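Side-chain contacts in suppressor protein MPT5 (Saccharomyces cerevisiae, PDB 5BZ1), which binds a UGUA-containing sequence in the 3'-untranslated regions of target mRNAs through its Pumilio repeats, and so regulates their expression after transcription: residues 8-13 against 38-43; 30-35 against 66-71; 168-173 against 181-186; 207-212 against 217-222. All blocks are in the same frame, centred on the assembly; numbering follows the deposited sequence.

In the fold
From the N terminus, contact 1 closes a loop of 24 residues within Pumilio repeat 1, bringing 8-13 onto helix 38-49. Contact 2 opens inside that loop, at 30-35, and closes at 66-71, so the two cross along the chain; it joins repeat 1 to repeat 2. Contacts 1 and 2 also touch, V41 CG1 packing on L32 CD2. Further along come two short closures in series: contact 3 within repeat 5, over 7 residues, and contact 4 within repeat 6, over 4. These neighbours meet where L183 and Q184 pack on I218, and both of their recognition helices reach A4 of chain B.

Contact 1: 8-13 against 38-43; sequences LPLRDL and SNMVRD
L10 meets M40 and V41 through aliphatic carbons alone; the flat group of the helix, the guanidinium of R42, lies well away from 8-13. N39 CA lies 4.1 Å over one face of it, nearer the rim than the middle, and D43 sits at its edge. There R42 NE donates to D43 OD1 at 3.1 Å, almost in the guanidinium plane but from above the plane of the carboxylate. R42 NH1 and D43 OD1 have further partners in Y72 O and Q77 NE2, so this polar pair leads on toward the next repeat.

On the side facing 8-13, L10 CD1 does all the close touching. It lies 3.5 Å from M40 CE and 4.0 Å from V41 CB, its side chain crossing both of theirs obliquely. M40 sets off with CG anti to the backbone N (chi1 -170°) and runs straight as far as SD; the bend at chi3 (62°) then swings CE over the leucine methyl. M40 forms the exposed border, whereas L10 and V41 are buried, with K31, L32 and Y15 also packing on V41. L10 O, in the 3-10 turn 10-12, accepts a hydrogen bond from Y15 OH, linking the turn to helix 15-19. The contact is apolar packing of an N-terminal turn against helix 38-49 within Pumilio repeat 1 of the PUF domain.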
# COMPACT_ATOMS: atom_id res chain seq x y z
N LEU A 8 -16.69 -7.86 -48.12
CA LEU A 8 -16.51 -6.46 -48.50
C LEU A 8 -15.04 -6.04 -48.42
O LEU A 8 -14.30 -6.55 -47.58
CB LEU A 8 -17.36 -5.55 -47.60
CG LEU A 8 -18.87 -5.78 -47.59
CD1 LEU A 8 -19.56 -4.88 -46.57
CD2 LEU A 8 -19.44 -5.55 -48.97
N PRO A 9 -14.62 -5.12 -49.30
CA PRO A 9 -13.29 -4.53 -49.15
C PRO A 9 -13.22 -3.69 -47.87
O PRO A 9 -14.23 -3.07 -47.51
CB PRO A 9 -13.15 -3.63 -50.38
CG PRO A 9 -14.55 -3.42 -50.88
CD PRO A 9 -15.30 -4.67 -50.53
N LEU A 10 -12.07 -3.67 -47.21
CA LEU A 10 -11.91 -2.96 -45.95
C LEU A 10 -12.18 -1.46 -46.10
O LEU A 10 -12.58 -0.79 -45.15
CB LEU A 10 -10.50 -3.18 -45.40
CG LEU A 10 -10.12 -4.64 -45.13
CD1 LEU A 10 -8.70 -4.77 -44.63
CD2 LEU A 10 -11.08 -5.26 -44.13
N ARG A 11 -11.96 -0.97 -47.31
CA ARG A 11 -12.15 0.42 -47.68
C ARG A 11 -13.60 0.88 -47.49
O ARG A 11 -13.86 2.08 -47.32
CB ARG A 11 -11.75 0.59 -49.15
CG ARG A 11 -10.97 1.85 -49.48
CD ARG A 11 -10.77 1.95 -50.99
NE ARG A 11 -12.02 1.70 -51.70
CZ ARG A 11 -12.88 2.66 -52.06
NH1 ARG A 11 -12.62 3.93 -51.78
NH2 ARG A 11 -14.00 2.34 -52.70
N ASP A 12 -14.53 -0.06 -47.53
CA ASP A 12 -15.96 0.26 -47.54
C ASP A 12 -16.70 -0.17 -46.27
O ASP A 12 -17.92 -0.08 -46.21
CB ASP A 12 -16.63 -0.38 -48.75
CG ASP A 12 -16.12 0.20 -50.06
OD1 ASP A 12 -16.04 1.44 -50.18
OD2 ASP A 12 -15.81 -0.60 -50.97
N LEU A 13 -15.96 -0.62 -45.26
CA LEU A 13 -16.57 -1.02 -43.99
C LEU A 13 -17.02 0.19 -43.18
O LEU A 13 -16.37 1.23 -43.20
CB LEU A 13 -15.60 -1.86 -43.17
CG LEU A 13 -15.27 -3.25 -43.71
CD1 LEU A 13 -14.33 -3.99 -42.77
CD2 LEU A 13 -16.54 -4.05 -43.93
N SER A 38 -3.34 -6.10 -41.31
CA SER A 38 -3.26 -5.38 -40.03
C SER A 38 -3.09 -3.87 -40.19
O SER A 38 -3.94 -3.10 -39.73
CB SER A 38 -2.13 -5.94 -39.17
OG SER A 38 -2.11 -5.31 -37.90
N ASN A 39 -2.01 -3.45 -40.85
CA ASN A 39 -1.74 -2.03 -41.05
C ASN A 39 -2.87 -1.30 -41.76
O ASN A 39 -3.24 -0.19 -41.37
CB ASN A 39 -0.43 -1.83 -41.81
CG ASN A 39 0.80 -2.06 -40.95
OD1 ASN A 39 0.72 -2.06 -39.72
ND2 ASN A 39 1.95 -2.25 -41.59
N MET A 40 -3.42 -1.91 -42.80
CA MET A 40 -4.47 -1.26 -43.59
C MET A 40 -5.78 -1.12 -42.83
O MET A 40 -6.42 -0.07 -42.87
CB MET A 40 -4.69 -1.97 -44.92
CG MET A 40 -5.59 -1.19 -45.87
SD MET A 40 -5.69 -1.96 -47.48
CE MET A 40 -6.42 -3.54 -47.04
N VAL A 41 -6.20 -2.18 -42.14
CA VAL A 41 -7.43 -2.11 -41.36
C VAL A 41 -7.25 -1.15 -40.19
O VAL A 41 -8.20 -0.50 -39.77
CB VAL A 41 -7.93 -3.50 -40.88
CG1 VAL A 41 -7.20 -3.94 -39.62
CG2 VAL A 41 -9.42 -3.46 -40.62
N ARG A 42 -6.02 -1.05 -39.69
CA ARG A 42 -5.71 -0.16 -38.57
C ARG A 42 -5.88 1.29 -39.01
O ARG A 42 -6.60 2.07 -38.36
CB ARG A 42 -4.27 -0.39 -38.09
CG ARG A 42 -3.81 0.54 -36.97
CD ARG A 42 -2.30 0.50 -36.81
NE ARG A 42 -1.62 1.00 -38.00
CZ ARG A 42 -0.34 0.82 -38.28
NH1 ARG A 42 0.44 0.14 -37.45
NH2 ARG A 42 0.17 1.31 -39.40
N ASP A 43 -5.24 1.64 -40.12
CA ASP A 43 -5.26 3.00 -40.64
C ASP A 43 -6.65 3.44 -41.09
O ASP A 43 -7.07 4.57 -40.82
CB ASP A 43 -4.25 3.13 -41.78
CG ASP A 43 -2.82 2.91 -41.33
OD1 ASP A 43 -2.55 3.04 -40.12
OD2 ASP A 43 -1.96 2.60 -42.19

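Contact 2: 30-35 against 66-71; sequences KKLETP and VQKLCD. With nucleotides of chain B.
L32 on L69 and E33 on K68 join Pumilio repeats 1 and 2 in the all-helical PUF scaffold. The close-packed part is leucine on leucine: L69 CD1 stands 3.6 Å from L32 CD1 and 3.9 Å from L32 CD2, the two side chains crossing at about a right angle. L69 starts out from its backbone pointing away from 30-35, and its chi1 of -133° and chi2 of 24°, both away from staggered values, bring CD1 round into the fork of L32. Both leucines are buried; V41 and Y72 pack on L32, and M45 and I49 on L69.

The other side is more open to solvent and thinner in carbon contacts. L32 CD1 comes no closer than 4.2 Å to K68 CG, and beyond it the exposed E33 and the partly exposed K68 form a salt bridge from repeat 1 to repeat 2. The lysine chain folds at chi2 (61°), which carries its end over to the glutamate, and K68 CE passes 3.7 Å from E33 CG, so aliphatic carbons accompany the charges. Next to K68, Q67 serves the RNA: its NE2 gives a hydrogen bond of 2.8 Å to O4 of U9 of chain B, the uracil contact expected of a Pumilio recognition helix. In the salt bridge, K68 NZ lies 2.7 Å from E33 OE1 and meets the anti lone pair of that oxygen, away from OE2.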
# COMPACT_ATOMS: atom_id res chain seq x y z
N LYS A 30 -9.85 -9.49 -35.19
CA LYS A 30 -9.28 -10.57 -36.00
C LYS A 30 -8.51 -10.00 -37.18
O LYS A 30 -7.45 -10.52 -37.55
CB LYS A 30 -10.38 -11.52 -36.49
CG LYS A 30 -9.89 -12.63 -37.40
CD LYS A 30 -11.02 -13.54 -37.84
CE LYS A 30 -10.50 -14.67 -38.72
NZ LYS A 30 -11.59 -15.58 -39.17
N LYS A 31 -9.03 -8.93 -37.77
CA LYS A 31 -8.38 -8.28 -38.90
C LYS A 31 -7.06 -7.64 -38.46
O LYS A 31 -6.06 -7.70 -39.19
CB LYS A 31 -9.30 -7.23 -39.51
CG LYS A 31 -9.62 -7.47 -40.98
CD LYS A 31 -10.11 -8.88 -41.20
CE LYS A 31 -10.34 -9.15 -42.68
NZ LYS A 31 -10.81 -10.55 -42.91
N LEU A 32 -7.05 -7.04 -37.28
CA LEU A 32 -5.83 -6.47 -36.70
C LEU A 32 -4.80 -7.56 -36.44
O LEU A 32 -3.60 -7.31 -36.48
CB LEU A 32 -6.14 -5.71 -35.41
CG LEU A 32 -6.84 -4.36 -35.56
CD1 LEU A 32 -7.33 -3.85 -34.21
CD2 LEU A 32 -5.90 -3.35 -36.18
N GLU A 33 -5.29 -8.76 -36.16
CA GLU A 33 -4.41 -9.90 -35.91
C GLU A 33 -4.01 -10.60 -37.21
O GLU A 33 -3.26 -11.58 -37.19
CB GLU A 33 -5.09 -10.91 -34.97
CG GLU A 33 -5.36 -10.38 -33.56
CD GLU A 33 -6.16 -11.37 -32.73
OE1 GLU A 33 -6.27 -11.17 -31.50
OE2 GLU A 33 -6.69 -12.35 -33.31
N THR A 34 -4.51 -10.09 -38.34
CA THR A 34 -4.18 -10.64 -39.66
C THR A 34 -3.06 -9.82 -40.29
O THR A 34 -3.29 -8.72 -40.78
CB THR A 34 -5.41 -10.62 -40.59
OG1 THR A 34 -6.53 -11.22 -39.93
CG2 THR A 34 -5.11 -11.38 -41.89
N PRO A 35 -1.83 -10.38 -40.28
CA PRO A 35 -0.59 -9.70 -40.70
C PRO A 35 -0.71 -8.99 -42.05
O PRO A 35 -0.28 -7.85 -42.17
CB PRO A 35 0.41 -10.85 -40.80
CG PRO A 35 -0.08 -11.85 -39.81
CD PRO A 35 -1.58 -11.78 -39.89
N VAL A 66 -10.43 -0.79 -28.67
CA VAL A 66 -9.43 0.20 -28.26
C VAL A 66 -8.20 -0.47 -27.66
O VAL A 66 -7.06 -0.12 -28.00
CB VAL A 66 -10.02 1.22 -27.25
CG1 VAL A 66 -8.94 2.12 -26.70
CG2 VAL A 66 -11.11 2.05 -27.91
N GLN A 67 -8.42 -1.44 -26.78
CA GLN A 67 -7.32 -2.18 -26.16
C GLN A 67 -6.50 -2.95 -27.20
O GLN A 67 -5.27 -2.94 -27.14
CB GLN A 67 -7.85 -3.14 -25.10
CG GLN A 67 -8.36 -2.48 -23.83
CD GLN A 67 -8.82 -3.48 -22.80
OE1 GLN A 67 -8.01 -4.16 -22.16
NE2 GLN A 67 -10.14 -3.60 -22.64
N LYS A 68 -7.17 -3.61 -28.14
CA LYS A 68 -6.47 -4.35 -29.18
C LYS A 68 -5.64 -3.38 -30.02
O LYS A 68 -4.47 -3.64 -30.32
CB LYS A 68 -7.46 -5.09 -30.08
CG LYS A 68 -6.84 -6.28 -30.80
CD LYS A 68 -6.33 -7.29 -29.78
CE LYS A 68 -5.52 -8.39 -30.44
NZ LYS A 68 -5.41 -9.57 -29.55
N LEU A 69 -6.25 -2.26 -30.37
CA LEU A 69 -5.62 -1.22 -31.16
C LEU A 69 -4.30 -0.75 -30.53
O LEU A 69 -3.34 -0.44 -31.24
CB LEU A 69 -6.59 -0.05 -31.31
CG LEU A 69 -6.82 0.60 -32.68
CD1 LEU A 69 -6.48 -0.35 -33.81
CD2 LEU A 69 -8.26 1.07 -32.78
N CYS A 70 -4.25 -0.72 -29.19
CA CYS A 70 -3.04 -0.33 -28.47
C CYS A 70 -1.82 -1.18 -28.81
O CYS A 70 -0.68 -0.75 -28.63
CB CYS A 70 -3.28 -0.35 -26.96
SG CYS A 70 -4.29 1.02 -26.36
N ASP A 71 -2.06 -2.40 -29.29
CA ASP A 71 -0.97 -3.30 -29.65
C ASP A 71 -0.44 -3.04 -31.07
O ASP A 71 0.57 -3.62 -31.47
CB ASP A 71 -1.41 -4.76 -29.52
CG ASP A 71 -1.56 -5.20 -28.08
OD1 ASP A 71 -0.86 -4.64 -27.21
OD2 ASP A 71 -2.36 -6.12 -27.82
P U B 9 -13.42 -10.21 -16.57
OP1 U B 9 -12.31 -10.35 -17.54
OP2 U B 9 -13.23 -9.40 -15.34
O5' U B 9 -14.68 -9.62 -17.36
C5' U B 9 -15.88 -9.26 -16.70
C4' U B 9 -16.67 -8.29 -17.53
O4' U B 9 -15.94 -7.05 -17.64
C3' U B 9 -16.91 -8.73 -18.97
O3' U B 9 -18.04 -9.57 -19.09
C2' U B 9 -17.04 -7.41 -19.72
O2' U B 9 -18.36 -6.89 -19.62
C1' U B 9 -16.10 -6.50 -18.93
N1 U B 9 -14.76 -6.35 -19.55
C2 U B 9 -14.61 -5.44 -20.58
O2 U B 9 -15.54 -4.77 -21.01
N3 U B 9 -13.35 -5.34 -21.11
C4 U B 9 -12.23 -6.04 -20.70
O4 U B 9 -11.16 -5.85 -21.28
C5 U B 9 -12.46 -6.96 -19.63
C6 U B 9 -13.68 -7.08 -19.09

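Contact 3: 168-173 against 181-186; sequences NNIITI and CVLQKL. With nucleotides of chain B.
Within Pumilio repeat 5, short helix 169-174 packs behind the RNA-recognition helix 179-189, and L183 is the residue that joins them. L183 CD2 comes 3.9 Å from I170 CD1, the two side chains crossing at about a right angle, while L183 CB sits 4.3 Å from I173 CG2. The leucine thus spans one turn of the shorter helix. I170 carries CG1 anti to the backbone N (chi1 -172°), which lets its terminal methyl approach the recognition helix. All three residues are buried; I164 packs on each of them, and I218 of the following repeat also lies against L183.

The next residue, Q184, turns to the RNA. Its NE2 bonds N1 of A4 of chain B at 2.9 Å, nearly straight at 174°, and a second bond to C180 O helps fix the rotation of the amide. C181 SG lies 3.6 Å from N3 of U5 of chain B. The apolar pairs pack the two helices together without directional demand, whereas the near-straight N-H from Q184 uses the unprotonated ring nitrogen N1 of adenine as its acceptor.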
# COMPACT_ATOMS: atom_id res chain seq x y z
N ASN A 168 -6.95 16.13 5.69
CA ASN A 168 -7.05 14.83 6.36
C ASN A 168 -7.34 13.67 5.40
O ASN A 168 -7.87 12.64 5.81
CB ASN A 168 -8.10 14.87 7.47
CG ASN A 168 -9.51 15.03 6.93
OD1 ASN A 168 -9.73 15.70 5.92
ND2 ASN A 168 -10.47 14.40 7.59
N ASN A 169 -6.99 13.85 4.13
CA ASN A 169 -7.20 12.80 3.13
C ASN A 169 -6.46 11.50 3.46
O ASN A 169 -6.83 10.44 2.97
CB ASN A 169 -6.81 13.30 1.74
CG ASN A 169 -7.73 14.40 1.22
OD1 ASN A 169 -8.78 14.67 1.81
ND2 ASN A 169 -7.35 15.02 0.11
N ILE A 170 -5.41 11.59 4.28
CA ILE A 170 -4.68 10.39 4.69
C ILE A 170 -5.61 9.41 5.41
O ILE A 170 -5.46 8.19 5.27
CB ILE A 170 -3.44 10.72 5.57
CG1 ILE A 170 -2.60 9.47 5.82
CG2 ILE A 170 -3.84 11.35 6.89
CD1 ILE A 170 -2.05 8.84 4.55
N ILE A 171 -6.58 9.94 6.14
CA ILE A 171 -7.59 9.12 6.80
C ILE A 171 -8.52 8.48 5.77
O ILE A 171 -8.70 7.26 5.75
CB ILE A 171 -8.43 9.95 7.79
CG1 ILE A 171 -7.54 10.57 8.87
CG2 ILE A 171 -9.51 9.09 8.43
CD1 ILE A 171 -7.07 9.56 9.90
N THR A 172 -9.11 9.32 4.92
CA THR A 172 -10.05 8.88 3.89
C THR A 172 -9.48 7.72 3.07
O THR A 172 -10.21 6.78 2.72
CB THR A 172 -10.40 10.04 2.93
OG1 THR A 172 -10.77 11.19 3.70
CG2 THR A 172 -11.56 9.64 2.01
N ILE A 173 -8.18 7.77 2.80
CA ILE A 173 -7.50 6.75 2.01
C ILE A 173 -7.07 5.52 2.83
O ILE A 173 -7.36 4.39 2.44
CB ILE A 173 -6.28 7.37 1.29
CG1 ILE A 173 -6.76 8.30 0.17
CG2 ILE A 173 -5.37 6.29 0.74
CD1 ILE A 173 -5.74 9.32 -0.28
N CYS A 181 -4.69 -0.44 0.12
CA CYS A 181 -3.87 -1.25 -0.78
C CYS A 181 -3.10 -0.39 -1.77
O CYS A 181 -1.91 -0.62 -2.02
CB CYS A 181 -4.74 -2.27 -1.53
SG CYS A 181 -5.49 -3.52 -0.46
N VAL A 182 -3.77 0.62 -2.33
CA VAL A 182 -3.14 1.55 -3.26
C VAL A 182 -1.97 2.27 -2.59
O VAL A 182 -0.88 2.39 -3.17
CB VAL A 182 -4.15 2.60 -3.76
CG1 VAL A 182 -3.47 3.62 -4.67
CG2 VAL A 182 -5.30 1.92 -4.50
N LEU A 183 -2.19 2.74 -1.36
CA LEU A 183 -1.18 3.48 -0.61
C LEU A 183 0.07 2.64 -0.36
O LEU A 183 1.19 3.16 -0.42
CB LEU A 183 -1.76 3.98 0.72
CG LEU A 183 -0.87 4.90 1.56
CD1 LEU A 183 -0.41 6.09 0.74
CD2 LEU A 183 -1.60 5.36 2.81
N GLN A 184 -0.12 1.36 -0.08
CA GLN A 184 1.00 0.44 0.13
C GLN A 184 1.80 0.24 -1.16
O GLN A 184 3.03 0.16 -1.13
CB GLN A 184 0.51 -0.90 0.67
CG GLN A 184 -0.03 -0.84 2.10
CD GLN A 184 -0.58 -2.17 2.58
OE1 GLN A 184 0.14 -3.17 2.64
NE2 GLN A 184 -1.86 -2.18 2.94
N LYS A 185 1.10 0.13 -2.29
CA LYS A 185 1.75 0.02 -3.59
C LYS A 185 2.61 1.25 -3.84
O LYS A 185 3.78 1.14 -4.22
CB LYS A 185 0.72 -0.12 -4.71
CG LYS A 185 -0.21 -1.31 -4.58
CD LYS A 185 0.55 -2.62 -4.57
CE LYS A 185 -0.39 -3.81 -4.34
NZ LYS A 185 -1.41 -3.97 -5.41
N LEU A 186 2.02 2.42 -3.62
CA LEU A 186 2.72 3.69 -3.79
C LEU A 186 3.98 3.77 -2.93
O LEU A 186 5.05 4.12 -3.42
CB LEU A 186 1.79 4.85 -3.44
CG LEU A 186 2.39 6.25 -3.54
CD1 LEU A 186 2.63 6.62 -5.00
CD2 LEU A 186 1.49 7.27 -2.88
P A B 4 -8.68 -10.83 7.55
OP1 A B 4 -9.78 -11.69 7.07
OP2 A B 4 -7.28 -11.34 7.58
O5' A B 4 -8.66 -9.48 6.71
C5' A B 4 -9.81 -8.64 6.65
C4' A B 4 -9.66 -7.60 5.57
O4' A B 4 -8.56 -6.71 5.90
C3' A B 4 -9.30 -8.13 4.20
O3' A B 4 -10.43 -8.63 3.49
C2' A B 4 -8.64 -6.93 3.53
O2' A B 4 -9.62 -6.03 3.03
C1' A B 4 -7.93 -6.27 4.72
N9 A B 4 -6.49 -6.62 4.79
C8 A B 4 -5.92 -7.77 5.28
N7 A B 4 -4.61 -7.78 5.20
C5 A B 4 -4.29 -6.55 4.61
C6 A B 4 -3.06 -5.96 4.26
N6 A B 4 -1.87 -6.52 4.44
N1 A B 4 -3.11 -4.73 3.69
C2 A B 4 -4.30 -4.15 3.50
N3 A B 4 -5.52 -4.61 3.80
C4 A B 4 -5.45 -5.83 4.35
P U B 5 -10.26 -9.80 2.40
OP1 U B 5 -11.63 -10.19 1.98
OP2 U B 5 -9.32 -10.83 2.92
O5' U B 5 -9.56 -9.08 1.17
C5' U B 5 -10.29 -8.22 0.30
C4' U B 5 -9.64 -8.11 -1.06
O4' U B 5 -8.41 -7.35 -0.94
C3' U B 5 -9.26 -9.44 -1.71
O3' U B 5 -9.38 -9.30 -3.12
C2' U B 5 -7.78 -9.56 -1.35
O2' U B 5 -7.04 -10.43 -2.19
C1' U B 5 -7.34 -8.11 -1.48
N1 U B 5 -6.10 -7.79 -0.75
C2 U B 5 -5.15 -7.04 -1.43
O2 U B 5 -5.33 -6.64 -2.58
N3 U B 5 -4.00 -6.77 -0.73
C4 U B 5 -3.70 -7.18 0.56
O4 U B 5 -2.62 -6.86 1.06
C5 U B 5 -4.73 -7.95 1.18
C6 U B 5 -5.87 -8.23 0.53

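Contact 4: 207-212 against 217-222; sequences PGLIND and YIIQFL. With nucleotides of chain B.
L209 and I210 of the loop both bear on I219, but in different ways. L209 directs its side chain at the helix and meets I219 CD1 with its CB at 4.2 Å; I210 comes with its backbone, its CA lying 4.3 Å from I219 CG1 while its own side chain leads away from this helix to pack on S253 of helix 253-273. I219 has CG1 beside the backbone N (chi1 -51°) and its chain bends at chi2 (-53°), presenting CG1 and CD1 to the loop; I202 packs on it and on L209. A type I turn from L209 to D212 shapes the loop, closed by D212 N to L209 O. D212 OD2 then caps the backbone N atoms of F214 and G215 at the start of helix 215-223. This is the recognition helix of Pumilio repeat 6, with Y217 and Q220 directed at the RNA. The adenine of A4 of chain B lies nearly parallel to the Y217 ring, its C5 3.4 Å over the centre of one face. U3 of chain B lies on the other side of the tyrosine, its plane also nearly parallel, with N3 3.1 Å from Y217 CZ. Q220, extended beyond CG, reaches the O4 side of U3: its NE2 donates to that O4 at 2.9 Å, almost straight at 177°, and a weak bond to N216 OD1 engages the same nitrogen.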
# COMPACT_ATOMS: atom_id res chain seq x y z
N PRO A 207 -4.07 8.72 15.69
CA PRO A 207 -5.17 8.14 16.46
C PRO A 207 -6.32 7.61 15.60
O PRO A 207 -7.02 6.69 16.03
CB PRO A 207 -5.66 9.32 17.31
CG PRO A 207 -4.48 10.21 17.43
CD PRO A 207 -3.79 10.11 16.10
N GLY A 208 -6.50 8.16 14.40
CA GLY A 208 -7.57 7.71 13.53
C GLY A 208 -7.14 6.56 12.63
O GLY A 208 -7.93 6.07 11.81
N LEU A 209 -5.90 6.12 12.78
CA LEU A 209 -5.32 5.10 11.91
C LEU A 209 -4.93 3.84 12.67
O LEU A 209 -5.12 2.72 12.18
CB LEU A 209 -4.09 5.65 11.19
CG LEU A 209 -4.29 6.82 10.22
CD1 LEU A 209 -2.96 7.23 9.59
CD2 LEU A 209 -5.29 6.45 9.15
N ILE A 210 -4.39 4.01 13.87
CA ILE A 210 -3.71 2.92 14.57
C ILE A 210 -4.61 1.73 14.94
O ILE A 210 -4.16 0.58 14.91
CB ILE A 210 -2.92 3.42 15.80
CG1 ILE A 210 -2.08 2.29 16.36
CG2 ILE A 210 -3.86 3.99 16.85
CD1 ILE A 210 -0.84 2.73 17.04
N ASN A 211 -5.86 2.00 15.29
CA ASN A 211 -6.81 0.92 15.55
C ASN A 211 -7.90 0.82 14.48
O ASN A 211 -8.97 0.26 14.73
CB ASN A 211 -7.43 1.03 16.94
CG ASN A 211 -8.15 -0.24 17.36
OD1 ASN A 211 -7.61 -1.34 17.23
ND2 ASN A 211 -9.38 -0.10 17.84
N ASP A 212 -7.64 1.36 13.30
CA ASP A 212 -8.60 1.18 12.21
C ASP A 212 -8.38 -0.18 11.55
O ASP A 212 -7.26 -0.69 11.53
CB ASP A 212 -8.48 2.31 11.18
CG ASP A 212 -9.40 2.10 10.00
OD1 ASP A 212 -10.61 2.43 10.11
OD2 ASP A 212 -8.93 1.60 8.96
N TYR A 217 -2.74 -1.57 9.07
CA TYR A 217 -1.82 -2.16 8.10
C TYR A 217 -0.84 -1.13 7.56
O TYR A 217 0.31 -1.44 7.25
CB TYR A 217 -2.59 -2.84 6.96
CG TYR A 217 -3.27 -4.13 7.38
CD1 TYR A 217 -2.53 -5.27 7.65
CD2 TYR A 217 -4.65 -4.20 7.48
CE1 TYR A 217 -3.15 -6.45 8.03
CE2 TYR A 217 -5.28 -5.37 7.86
CZ TYR A 217 -4.53 -6.49 8.13
OH TYR A 217 -5.14 -7.67 8.50
N ILE A 218 -1.31 0.11 7.45
CA ILE A 218 -0.48 1.21 6.96
C ILE A 218 0.65 1.54 7.95
O ILE A 218 1.80 1.73 7.55
CB ILE A 218 -1.33 2.47 6.68
CG1 ILE A 218 -2.31 2.20 5.54
CG2 ILE A 218 -0.44 3.65 6.35
CD1 ILE A 218 -1.65 1.67 4.27
N ILE A 219 0.32 1.60 9.24
CA ILE A 219 1.34 1.84 10.26
C ILE A 219 2.39 0.73 10.22
O ILE A 219 3.60 0.98 10.27
CB ILE A 219 0.75 1.90 11.68
CG1 ILE A 219 -0.44 2.87 11.74
CG2 ILE A 219 1.82 2.30 12.68
CD1 ILE A 219 -0.12 4.25 11.20
N GLN A 220 1.91 -0.51 10.13
CA GLN A 220 2.80 -1.67 10.05
C GLN A 220 3.69 -1.62 8.81
O GLN A 220 4.85 -2.01 8.86
CB GLN A 220 1.98 -2.97 10.08
CG GLN A 220 1.29 -3.24 11.42
CD GLN A 220 0.65 -4.62 11.47
OE1 GLN A 220 1.35 -5.63 11.52
NE2 GLN A 220 -0.68 -4.65 11.44
N PHE A 221 3.15 -1.12 7.70
CA PHE A 221 3.92 -1.01 6.47
C PHE A 221 5.08 -0.02 6.63
O PHE A 221 6.19 -0.29 6.18
CB PHE A 221 3.04 -0.60 5.29
CG PHE A 221 3.69 -0.81 3.95
CD1 PHE A 221 3.52 -2.01 3.27
CD2 PHE A 221 4.49 0.18 3.38
CE1 PHE A 221 4.12 -2.22 2.03
CE2 PHE A 221 5.10 -0.03 2.15
CZ PHE A 221 4.92 -1.23 1.48
N LEU A 222 4.81 1.11 7.28
CA LEU A 222 5.86 2.08 7.59
C LEU A 222 6.97 1.46 8.43
O LEU A 222 8.15 1.74 8.22
CB LEU A 222 5.29 3.30 8.32
CG LEU A 222 4.49 4.33 7.53
CD1 LEU A 222 4.30 5.59 8.36
CD2 LEU A 222 5.17 4.64 6.21
P A B 4 -8.68 -10.83 7.55
OP1 A B 4 -9.78 -11.69 7.07
OP2 A B 4 -7.28 -11.34 7.58
O5' A B 4 -8.66 -9.48 6.71
C5' A B 4 -9.81 -8.64 6.65
C4' A B 4 -9.66 -7.60 5.57
O4' A B 4 -8.56 -6.71 5.90
C3' A B 4 -9.30 -8.13 4.20
O3' A B 4 -10.43 -8.63 3.49
C2' A B 4 -8.64 -6.93 3.53
O2' A B 4 -9.62 -6.03 3.03
C1' A B 4 -7.93 -6.27 4.72
N9 A B 4 -6.49 -6.62 4.79
C8 A B 4 -5.92 -7.77 5.28
N7 A B 4 -4.61 -7.78 5.20
C5 A B 4 -4.29 -6.55 4.61
C6 A B 4 -3.06 -5.96 4.26
N6 A B 4 -1.87 -6.52 4.44
N1 A B 4 -3.11 -4.73 3.69
C2 A B 4 -4.30 -4.15 3.50
N3 A B 4 -5.52 -4.61 3.80
C4 A B 4 -5.45 -5.83 4.35
P U B 3 -9.46 -13.05 13.65
OP1 U B 3 -10.82 -12.84 13.08
OP2 U B 3 -8.78 -14.34 13.39
O5' U B 3 -8.51 -11.86 13.17
C5' U B 3 -8.21 -11.66 11.80
C4' U B 3 -8.51 -10.25 11.38
O4' U B 3 -7.77 -9.31 12.19
C3' U B 3 -8.14 -9.88 9.95
O3' U B 3 -9.11 -10.34 9.02
C2' U B 3 -8.03 -8.36 10.02
O2' U B 3 -9.32 -7.76 9.94
C1' U B 3 -7.48 -8.15 11.43
N1 U B 3 -6.02 -7.93 11.44
C2 U B 3 -5.57 -6.63 11.23
O2 U B 3 -6.33 -5.69 11.03
N3 U B 3 -4.21 -6.46 11.24
C4 U B 3 -3.27 -7.45 11.45
O4 U B 3 -2.07 -7.14 11.43
C5 U B 3 -3.80 -8.76 11.67
C6 U B 3 -5.13 -8.96 11.66